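Local coordinates for protein Rab GDP dissociation inhibitor alpha (Naegleria fowleri, PDB 6C87) that probably binds prenylated Rab GTPases in their GDP-bound state, slows GDP release and draws them off membranes for recycling, at residues Thr20-Thr23 against Glu24-Ser28; Asp416-His420 against Phe421-Ala425. One frame throughout, in Å; residues are numbered along the deposited sequence.

Interaction 1: Thr20-Thr23 against Glu24-Ser28; sequences TGLT and ECVIS
E24 brings the one flat side-chain group of this local contact, a carboxylate that folds back toward G21 and T23 at the start of helix 22-33. OE1 lies 4.0 Å from CB of T23. It also accepts a bond from a water, 2.6 Å from that oxygen. The same water takes the backbone N-H of G21 at 2.7 Å, so it joins the N-cap residue to the first turn. A bend in the E24 chain (chi2 68°) turns the carboxylate back this way. OE2 is bonded to S412 OG, in the loop after strand 409-411. The carboxylate thus has partners at both oxygens.

Three backbone bonds of the helical i to i+4 pattern run through the turn, from C25 N to G21 O, V26 N to L22 O and I27 N to T23 O. SG of C25 turns back over the start of the helix and comes 3.5 Å from T20 O. On the apolar side, CD1 of L22 reaches CG2 of V26 at 3.7 Å. T20 OG1 is bonded outside the turn, to D42 OD2 and G48 N.

This buried turn joins strand 15-18 to its helix in the beta-alpha-beta unit 15-18, 22-33, 38-41. A glycine at the helix N-cap fits the Rossmann-like fold that GDI proteins share with FAD-dependent enzymes.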
loop_
_atom_site.group_PDB
_atom_site.type_symbol
_atom_site.label_atom_id
_atom_site.label_comp_id
_atom_site.label_asym_id
_atom_site.label_seq_id
_atom_site.Cartn_x
_atom_site.Cartn_y
_atom_site.Cartn_z
ATOM N N THR A 20 12.831 19.787 -21.944
ATOM C CA THR A 20 13.607 18.566 -21.734
ATOM C C THR A 20 14.552 18.680 -20.539
ATOM O O THR A 20 15.609 18.049 -20.522
ATOM C CB THR A 20 14.404 18.170 -22.980
ATOM O OG1 THR A 20 15.190 19.278 -23.444
ATOM C CG2 THR A 20 13.457 17.714 -24.090
ATOM N N GLY A 21 14.194 19.467 -19.525
ATOM C CA GLY A 21 14.821 19.285 -18.232
ATOM C C GLY A 21 14.538 17.896 -17.697
ATOM O O GLY A 21 13.613 17.210 -18.142
ATOM N N LEU A 22 15.332 17.470 -16.717
ATOM C CA LEU A 22 15.223 16.082 -16.272
ATOM C C LEU A 22 13.821 15.766 -15.771
ATOM O O LEU A 22 13.281 14.696 -16.070
ATOM C CB LEU A 22 16.256 15.770 -15.189
ATOM C CG LEU A 22 16.189 14.312 -14.714
ATOM C CD1 LEU A 22 16.358 13.340 -15.871
ATOM C CD2 LEU A 22 17.213 14.025 -13.630
ATOM N N THR A 23 13.213 16.690 -15.023
ATOM C CA THR A 23 11.885 16.443 -14.475
ATOM C C THR A 23 10.883 16.097 -15.569
ATOM O O THR A 23 10.118 15.132 -15.444
ATOM C CB THR A 23 11.412 17.661 -13.684
ATOM O OG1 THR A 23 12.257 17.833 -12.539
ATOM C CG2 THR A 23 9.963 17.463 -13.220
ATOM N N GLU A 24 10.876 16.873 -16.653
ATOM C CA GLU A 24 9.952 16.591 -17.748
ATOM C C GLU A 24 10.288 15.270 -18.434
ATOM O O GLU A 24 9.387 14.493 -18.774
ATOM C CB GLU A 24 9.963 17.746 -18.752
ATOM C CG GLU A 24 9.145 18.976 -18.348
ATOM C CD GLU A 24 9.710 19.736 -17.147
ATOM O OE1 GLU A 24 10.950 19.857 -17.025
ATOM O OE2 GLU A 24 8.900 20.224 -16.330
ATOM N N CYS A 25 11.579 14.987 -18.622
ATOM C CA CYS A 25 11.981 13.742 -19.268
ATOM C C CYS A 25 11.515 12.526 -18.472
ATOM O O CYS A 25 11.092 11.522 -19.055
ATOM C CB CYS A 25 13.498 13.718 -19.458
ATOM S SG CYS A 25 14.136 14.880 -20.709
ATOM N N VAL A 26 11.604 12.591 -17.139
ATOM C CA VAL A 26 11.204 11.468 -16.297
ATOM C C VAL A 26 9.687 11.311 -16.285
ATOM O O VAL A 26 9.165 10.190 -16.334
ATOM C CB VAL A 26 11.760 11.645 -14.875
ATOM C CG1 VAL A 26 11.228 10.545 -13.958
ATOM C CG2 VAL A 26 13.282 11.628 -14.902
ATOM N N ILE A 27 8.955 12.422 -16.190
ATOM C CA ILE A 27 7.499 12.350 -16.264
ATOM C C ILE A 27 7.065 11.784 -17.614
ATOM O O ILE A 27 6.192 10.907 -17.688
ATOM C CB ILE A 27 6.884 13.738 -15.989
ATOM C CG1 ILE A 27 7.032 14.102 -14.512
ATOM C CG2 ILE A 27 5.403 13.765 -16.355
ATOM C CD1 ILE A 27 6.250 13.189 -13.589
ATOM N N SER A 28 7.683 12.262 -18.699
ATOM C CA SER A 28 7.363 11.758 -20.032
ATOM C C SER A 28 7.646 10.262 -20.152
ATOM O O SER A 28 6.827 9.510 -20.697
ATOM C CB SER A 28 8.156 12.544 -21.073
ATOM O OG SER A 28 7.921 12.071 -22.384
HETATM O O HOH W 1 12.025 21.019 -19.101
#

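Interaction 2: Asp416-His420 against Phe421-Ala425; sequences DATTH and FESCA
D416 and S423 face each other across the turn that leads into helix 422-436, and both CB atoms point toward the opposite segment. S423 OG gives its proton to D416 OD2 over 2.6 Å. The hydroxyl sits above the carboxylate plane, 35° out of it. Chi1 of S423 is 70°, which sets OG between its own N and carbonyl carbon and turns it to the aspartate. The other carboxylate oxygen faces T418. T418 OG1 donates to D416 OD1 over 2.7 Å, from the syn side and 27° out of plane. The T418 backbone N adds a weak bond to OD1, as in an Asx turn. K87 NZ forms a salt bridge with OD1 as well.

The imidazole of H420 has T418 CB over one face, 4.0 Å above the plane and offset toward the rim. E422 N lies at its edge. The F421 ring meets CB of C424 in its plane, at the edge.

Three waters join the loop to the helix start, two of them from backbone to side chain and one between backbone atoms. One accepts from D416 N and donates to S423 OG. A second donates to T418 OG1 and accepts from S423 N at 2.9 Å. A third donates to H420 O and accepts from C424 N at 3.0 Å.

The first-turn N-H groups of S423 and C424 are therefore satisfied through water. D416 takes hydroxyl donors at both oxygens and a lysine at one. Such surroundings would be expected to stabilise its negative charge.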
loop_
_atom_site.group_PDB
_atom_site.type_symbol
_atom_site.label_atom_id
_atom_site.label_comp_id
_atom_site.label_asym_id
_atom_site.label_seq_id
_atom_site.Cartn_x
_atom_site.Cartn_y
_atom_site.Cartn_z
ATOM N N ASP A 416 16.426 23.654 -7.443
ATOM C CA ASP A 416 17.002 24.393 -6.333
ATOM C C ASP A 416 18.520 24.246 -6.351
ATOM O O ASP A 416 19.099 23.560 -7.204
ATOM C CB ASP A 416 16.371 23.943 -5.011
ATOM C CG ASP A 416 16.661 22.477 -4.657
ATOM O OD1 ASP A 416 17.647 21.885 -5.144
ATOM O OD2 ASP A 416 15.858 21.897 -3.893
ATOM N N ALA A 417 19.170 24.899 -5.383
ATOM C CA ALA A 417 20.625 25.004 -5.369
ATOM C C ALA A 417 21.326 23.708 -4.971
ATOM O O ALA A 417 22.522 23.567 -5.244
ATOM C CB ALA A 417 21.055 26.122 -4.420
ATOM N N THR A 418 20.624 22.767 -4.344
ATOM C CA THR A 418 21.271 21.551 -3.872
ATOM C C THR A 418 21.950 20.812 -5.019
ATOM O O THR A 418 21.489 20.827 -6.167
ATOM C CB THR A 418 20.261 20.622 -3.190
ATOM O OG1 THR A 418 19.357 20.077 -4.165
ATOM C CG2 THR A 418 19.463 21.388 -2.139
ATOM N N THR A 419 23.059 20.150 -4.688
ATOM C CA THR A 419 23.807 19.325 -5.626
ATOM C C THR A 419 23.495 17.838 -5.447
ATOM O O THR A 419 24.354 16.984 -5.692
ATOM C CB THR A 419 25.308 19.581 -5.482
ATOM O OG1 THR A 419 25.666 19.565 -4.094
ATOM C CG2 THR A 419 25.666 20.930 -6.057
ATOM N N HIS A 420 22.284 17.517 -5.001
ATOM C CA HIS A 420 21.769 16.157 -5.035
ATOM C C HIS A 420 20.312 16.227 -5.483
ATOM O O HIS A 420 19.706 17.301 -5.515
ATOM C CB HIS A 420 21.943 15.440 -3.687
ATOM C CG HIS A 420 21.606 16.279 -2.496
ATOM N ND1 HIS A 420 20.310 16.477 -2.068
ATOM C CD2 HIS A 420 22.395 16.963 -1.633
ATOM C CE1 HIS A 420 20.317 17.243 -0.992
ATOM N NE2 HIS A 420 21.569 17.555 -0.708
ATOM N N PHE A 421 19.749 15.074 -5.850
ATOM C CA PHE A 421 18.523 15.059 -6.646
ATOM C C PHE A 421 17.239 14.803 -5.865
ATOM O O PHE A 421 16.183 14.697 -6.497
ATOM C CB PHE A 421 18.641 14.015 -7.763
ATOM C CG PHE A 421 19.118 14.573 -9.077
ATOM C CD1 PHE A 421 18.312 15.432 -9.818
ATOM C CD2 PHE A 421 20.362 14.229 -9.583
ATOM C CE1 PHE A 421 18.743 15.945 -11.042
ATOM C CE2 PHE A 421 20.799 14.731 -10.812
ATOM C CZ PHE A 421 19.987 15.598 -11.539
ATOM N N GLU A 422 17.283 14.717 -4.530
ATOM C CA GLU A 422 16.089 14.332 -3.769
ATOM C C GLU A 422 14.916 15.281 -4.014
ATOM O O GLU A 422 13.778 14.844 -4.226
ATOM C CB GLU A 422 16.388 14.278 -2.278
ATOM C CG GLU A 422 15.375 13.445 -1.539
ATOM C CD GLU A 422 15.484 13.590 -0.045
ATOM O OE1 GLU A 422 14.635 13.010 0.664
ATOM O OE2 GLU A 422 16.408 14.291 0.414
ATOM N N SER A 423 15.163 16.588 -3.959
ATOM C CA SER A 423 14.060 17.525 -4.129
ATOM C C SER A 423 13.509 17.469 -5.552
ATOM O O SER A 423 12.300 17.642 -5.762
ATOM C CB SER A 423 14.513 18.935 -3.732
ATOM O OG SER A 423 15.443 19.470 -4.648
ATOM N N CYS A 424 14.367 17.207 -6.540
ATOM C CA CYS A 424 13.866 16.975 -7.889
ATOM C C CYS A 424 13.002 15.713 -7.954
ATOM O O CYS A 424 11.941 15.711 -8.591
ATOM C CB CYS A 424 15.039 16.892 -8.866
ATOM S SG CYS A 424 14.651 16.114 -10.438
ATOM N N ALA A 425 13.428 14.635 -7.281
ATOM C CA ALA A 425 12.642 13.400 -7.267
ATOM C C ALA A 425 11.308 13.590 -6.554
ATOM O O ALA A 425 10.282 13.050 -6.993
ATOM C CB ALA A 425 13.439 12.270 -6.613
HETATM O O HOH W 2 15.482 20.678 -7.419
HETATM O O HOH W 3 17.707 17.620 -3.062
HETATM O O HOH W 4 17.224 18.243 -6.516
#

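From the N terminus, strand 15-18 runs into interaction 1, which forms the turn into helix 22-33. The chain then passes through most of the fold before strand 409-411, after which interaction 2 covers the end of the loop and the start of helix 422-436. Each contact closes a short local turn. The two follow in series and neither nest nor cross. The centres of interaction 1 and interaction 2 are about 14 Å apart, yet the two meet in space. CD2 of L22 packs on CE1 of F421 at 3.6 Å, and OG1 of T23 lies 3.6 Å from SG of C424. The first helix thus packs against the last, with L95 of helix 94-102 touching both L22 and F421.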